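PDB 6XTZ: dally-like, isoform A from Drosophila melanogaster, which probably acts as a cell-surface heparan sulfate proteoglycan of the glypican family that binds Wnt and Hedgehog proteins and shields the Wnt palmitoleate in a hydrophobic pocket. Local coordinates for residues S196-R201 with R534-G539; G204-T209 with M274-V279. The protein carries 5 engineered substitutions. All coordinates share one frame; numbering follows the deposited sequence.

Contact 1: residues S196-R201 with R534-G539; sequences SFVATR and RNAYNG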
# COMPACT_ATOMS: atom_id res chain seq x y z
N SER A 196 12.35 14.29 6.03
CA SER A 196 10.94 14.47 6.35
C SER A 196 10.09 14.53 5.09
O SER A 196 9.03 13.90 5.01
CB SER A 196 10.76 15.73 7.19
OG SER A 196 9.42 15.83 7.66
N PHE A 197 10.54 15.29 4.09
CA PHE A 197 9.75 15.45 2.87
C PHE A 197 9.74 14.18 2.03
O PHE A 197 8.73 13.85 1.40
CB PHE A 197 10.27 16.63 2.06
CG PHE A 197 9.64 17.94 2.43
CD1 PHE A 197 10.11 18.67 3.51
CD2 PHE A 197 8.57 18.44 1.71
CE1 PHE A 197 9.52 19.88 3.86
CE2 PHE A 197 7.98 19.64 2.05
CZ PHE A 197 8.46 20.36 3.13
N VAL A 198 10.86 13.45 2.00
CA VAL A 198 10.89 12.19 1.27
C VAL A 198 9.97 11.17 1.93
O VAL A 198 9.19 10.49 1.25
CB VAL A 198 12.33 11.66 1.15
CG1 VAL A 198 12.34 10.28 0.52
CG2 VAL A 198 13.18 12.62 0.34
N ALA A 199 10.04 11.05 3.25
CA ALA A 199 9.19 10.10 3.96
C ALA A 199 7.72 10.49 3.85
O ALA A 199 6.85 9.62 3.72
CB ALA A 199 9.61 10.00 5.42
N THR A 200 7.42 11.79 3.88
CA THR A 200 6.03 12.23 3.81
C THR A 200 5.44 11.96 2.44
O THR A 200 4.32 11.44 2.32
CB THR A 200 5.93 13.72 4.16
OG1 THR A 200 6.52 13.95 5.45
CG2 THR A 200 4.48 14.16 4.19
N ARG A 201 6.17 12.32 1.38
CA ARG A 201 5.67 12.09 0.03
C ARG A 201 5.55 10.60 -0.28
O ARG A 201 4.52 10.15 -0.80
CB ARG A 201 6.57 12.78 -0.99
CG ARG A 201 6.36 12.28 -2.41
CD ARG A 201 7.14 13.09 -3.43
NE ARG A 201 7.10 12.46 -4.75
CZ ARG A 201 6.09 12.57 -5.61
NH1 ARG A 201 5.02 13.29 -5.29
NH2 ARG A 201 6.15 11.96 -6.78
N ARG A 534 11.31 1.63 2.02
CA ARG A 534 12.50 1.24 2.77
C ARG A 534 13.58 2.31 2.70
O ARG A 534 14.22 2.62 3.71
CB ARG A 534 13.03 -0.10 2.26
CG ARG A 534 12.13 -1.28 2.56
CD ARG A 534 12.72 -2.58 2.04
NE ARG A 534 11.83 -3.72 2.28
CZ ARG A 534 12.09 -4.96 1.89
NH1 ARG A 534 13.21 -5.23 1.23
NH2 ARG A 534 11.23 -5.93 2.15
N ASN A 535 13.80 2.88 1.51
CA ASN A 535 14.76 3.97 1.39
C ASN A 535 14.33 5.18 2.22
O ASN A 535 15.16 5.81 2.88
CB ASN A 535 14.93 4.36 -0.08
CG ASN A 535 15.68 3.31 -0.88
OD1 ASN A 535 16.53 2.60 -0.35
ND2 ASN A 535 15.36 3.22 -2.17
N ALA A 536 13.03 5.50 2.19
CA ALA A 536 12.54 6.63 2.97
C ALA A 536 12.68 6.40 4.46
O ALA A 536 12.91 7.35 5.22
CB ALA A 536 11.08 6.92 2.61
N TYR A 537 12.54 5.15 4.91
CA TYR A 537 12.71 4.84 6.32
C TYR A 537 14.16 5.06 6.77
O TYR A 537 14.40 5.57 7.87
CB TYR A 537 12.28 3.40 6.60
CG TYR A 537 12.52 2.96 8.03
CD1 TYR A 537 11.69 3.39 9.06
CD2 TYR A 537 13.57 2.11 8.35
CE1 TYR A 537 11.90 2.99 10.36
CE2 TYR A 537 13.79 1.71 9.66
CZ TYR A 537 12.95 2.15 10.66
OH TYR A 537 13.16 1.75 11.96
N ASN A 538 15.12 4.67 5.94
CA ASN A 538 16.53 4.86 6.28
C ASN A 538 17.02 6.27 5.99
O ASN A 538 17.98 6.71 6.62
CB ASN A 538 17.40 3.85 5.54
CG ASN A 538 18.84 3.85 6.02
OD1 ASN A 538 19.10 4.00 7.22
ND2 ASN A 538 19.79 3.70 5.10
N GLY A 539 16.38 6.98 5.06
CA GLY A 539 16.72 8.36 4.79
C GLY A 539 17.96 8.57 3.95
O GLY A 539 18.39 9.72 3.80
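Ala536 packs against Val198 and Ala199 in a small apolar contact between two helices, the long helix 185-216 and the final turn of helix 513-538. The two backbones come near each other here, with Ala199 CA and Ala536 CA only 4.9 Å apart, a spacing that the small residues at this point permit. Ala536 supplies the methyl that does the touching: its CB sits 3.9 Å from Ala199 CA, resting against the main chain of the other helix, and 4.4 Å from Ala199 CB. The second leg of the contact is Val198. Its CG1 lies opposite the backbone N (chi1 174°), which turns this branch to meet Ala536 CB at 4.2 Å. No hydrogen bond joins the segments, and together they bury 101 Å², so what joins these two segments is apolar contact.

Beyond this point helix 513-538 ends. Gly539, with a positive phi of 78°, is the first residue to leave helical geometry, while its N still closes the last turn on Asn535 O at 2.8 Å. The end of this helix also meets helix 263-283, where Arg282 NE hydrogen-bonds to Tyr537 O and the arginine makes a cation-pi contact with the Tyr537 ring. Ala199 also touches Leu283 of that helix and Phe287 of the following loop. A small-residue, alanine-to-alanine contact thus lets the last modelled helix, 513-538, lie close against helix 185-216 in the elongated, all-helical glypican core.

Contact 2: residues G204-T209 with M274-V279; sequences GQALTT and MAMDKV
Met276 reaches from helix 263-283 to Ala206 and Leu207 on helix 185-216, bridging two helices of the all-helical glypican core with one bent side chain. The backbones stand well apart, the nearest CA atoms, those of Ala206 and Met276, being 8.2 Å from each other, so the methionine spans the gap. From the helix, Met276 CB points toward the opposite segment. CG continues the chain from a position beside the backbone N (chi1 -77°), and neither of these two carbons comes within 4.5 Å of the facing segment. The touching begins at the sulfur: a bend at chi2 (-74°) brings SD to 4.2 Å from Ala206 CB. A second bend, at chi3, then turns the terminal methyl toward the neighbouring residue, Leu207.

All three residues in touch are buried, and the contact covers 104 Å² without a hydrogen bond across it. Helix 441-455 adds to the same apolar cluster, its Ile449 and Val453 touching both Met276 and Leu207. Leu533 of helix 513-538 and Tyr203 also pack on Met276, whereas Leu80 and Ala84 of helix 51-110 lie against Leu207. Several helices thus converge on this point of the core, where Met276 CE ends 4.1 Å from Leu207 CB, at the root of the leucine and not at its branched tip.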
# COMPACT_ATOMS: atom_id res chain seq x y z
N GLY A 204 2.40 8.82 1.24
CA GLY A 204 1.17 8.99 0.48
C GLY A 204 1.23 8.41 -0.92
O GLY A 204 0.22 7.91 -1.43
N GLN A 205 2.40 8.46 -1.56
CA GLN A 205 2.50 7.93 -2.92
C GLN A 205 2.43 6.40 -2.93
O GLN A 205 1.77 5.81 -3.79
CB GLN A 205 3.80 8.39 -3.58
CG GLN A 205 3.84 9.88 -3.89
CD GLN A 205 2.77 10.30 -4.88
OE1 GLN A 205 2.39 9.53 -5.76
NE2 GLN A 205 2.27 11.52 -4.74
N ALA A 206 3.09 5.75 -1.97
CA ALA A 206 3.02 4.30 -1.88
C ALA A 206 1.60 3.84 -1.54
O ALA A 206 1.15 2.80 -2.04
CB ALA A 206 4.01 3.78 -0.84
N LEU A 207 0.89 4.59 -0.70
CA LEU A 207 -0.48 4.24 -0.38
C LEU A 207 -1.38 4.36 -1.61
O LEU A 207 -2.29 3.56 -1.81
CB LEU A 207 -1.01 5.11 0.76
CG LEU A 207 -2.46 4.86 1.18
CD1 LEU A 207 -2.64 3.42 1.65
CD2 LEU A 207 -2.89 5.84 2.26
N THR A 208 -1.12 5.36 -2.46
CA THR A 208 -1.89 5.52 -3.69
C THR A 208 -1.63 4.37 -4.65
O THR A 208 -2.57 3.80 -5.21
CB THR A 208 -1.56 6.86 -4.35
OG1 THR A 208 -2.02 7.94 -3.53
CG2 THR A 208 -2.22 6.95 -5.72
N THR A 209 -0.36 4.02 -4.85
CA THR A 209 -0.03 2.92 -5.76
C THR A 209 -0.61 1.60 -5.27
O THR A 209 -1.08 0.79 -6.08
CB THR A 209 1.48 2.82 -5.92
OG1 THR A 209 2.10 2.77 -4.63
CG2 THR A 209 2.02 4.01 -6.70
N MET A 274 4.40 -3.76 6.19
CA MET A 274 5.46 -3.62 7.19
C MET A 274 6.32 -2.39 6.91
O MET A 274 6.76 -1.71 7.85
CB MET A 274 6.32 -4.88 7.23
CG MET A 274 5.59 -6.11 7.77
SD MET A 274 6.63 -7.57 7.91
CE MET A 274 7.06 -7.86 6.20
N ALA A 275 6.56 -2.09 5.64
CA ALA A 275 7.33 -0.89 5.31
C ALA A 275 6.52 0.37 5.57
O ALA A 275 7.08 1.40 5.97
CB ALA A 275 7.79 -0.96 3.85
N MET A 276 5.20 0.32 5.34
CA MET A 276 4.35 1.46 5.65
C MET A 276 4.34 1.75 7.15
O MET A 276 4.33 2.92 7.56
CB MET A 276 2.93 1.22 5.15
CG MET A 276 2.76 1.40 3.66
SD MET A 276 2.79 3.13 3.15
CE MET A 276 1.25 3.71 3.86
N ASP A 277 4.32 0.70 7.97
CA ASP A 277 4.33 0.91 9.42
C ASP A 277 5.65 1.49 9.90
O ASP A 277 5.68 2.24 10.88
CB ASP A 277 4.03 -0.41 10.14
CG ASP A 277 3.73 -0.21 11.61
OD1 ASP A 277 2.63 0.29 11.93
OD2 ASP A 277 4.59 -0.56 12.44
N LYS A 278 6.75 1.17 9.21
CA LYS A 278 8.04 1.75 9.57
C LYS A 278 8.10 3.23 9.21
O LYS A 278 8.60 4.04 10.00
CB LYS A 278 9.17 0.99 8.88
CG LYS A 278 9.55 -0.32 9.55
CD LYS A 278 10.86 -0.85 8.99
CE LYS A 278 11.39 -2.02 9.81
NZ LYS A 278 12.72 -2.48 9.33
N VAL A 279 7.60 3.60 8.03
CA VAL A 279 7.59 5.00 7.64
C VAL A 279 6.63 5.80 8.53
O VAL A 279 6.94 6.92 8.94
CB VAL A 279 7.23 5.14 6.15
CG1 VAL A 279 7.06 6.60 5.77
CG2 VAL A 279 8.30 4.48 5.29

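How the contacts relate
Contacts 1 and 2 share helix 185-216 and lie side by side, their centres 10 Å apart. Along the chain, both segments of contact 2 fall between those of contact 1. They also meet directly: Tyr537 CD1 of contact 1 is 3.3 Å from Lys278 O, and Ala199 O is 3.7 Å from Val279 CG1. Helix 263-283 therefore packs against both partners of contact 1 while taking part in contact 2. None of the four segments contains a residue of the lipid pocket, and in contact 1 the Val198 side chain is about 13 Å from the bound O-palmitoleoyl serine. Helix 185-216 itself links the regions: Leu189, earlier on it, lines the pocket, and Phe197 touches the pocket residues Leu95 and Ile289.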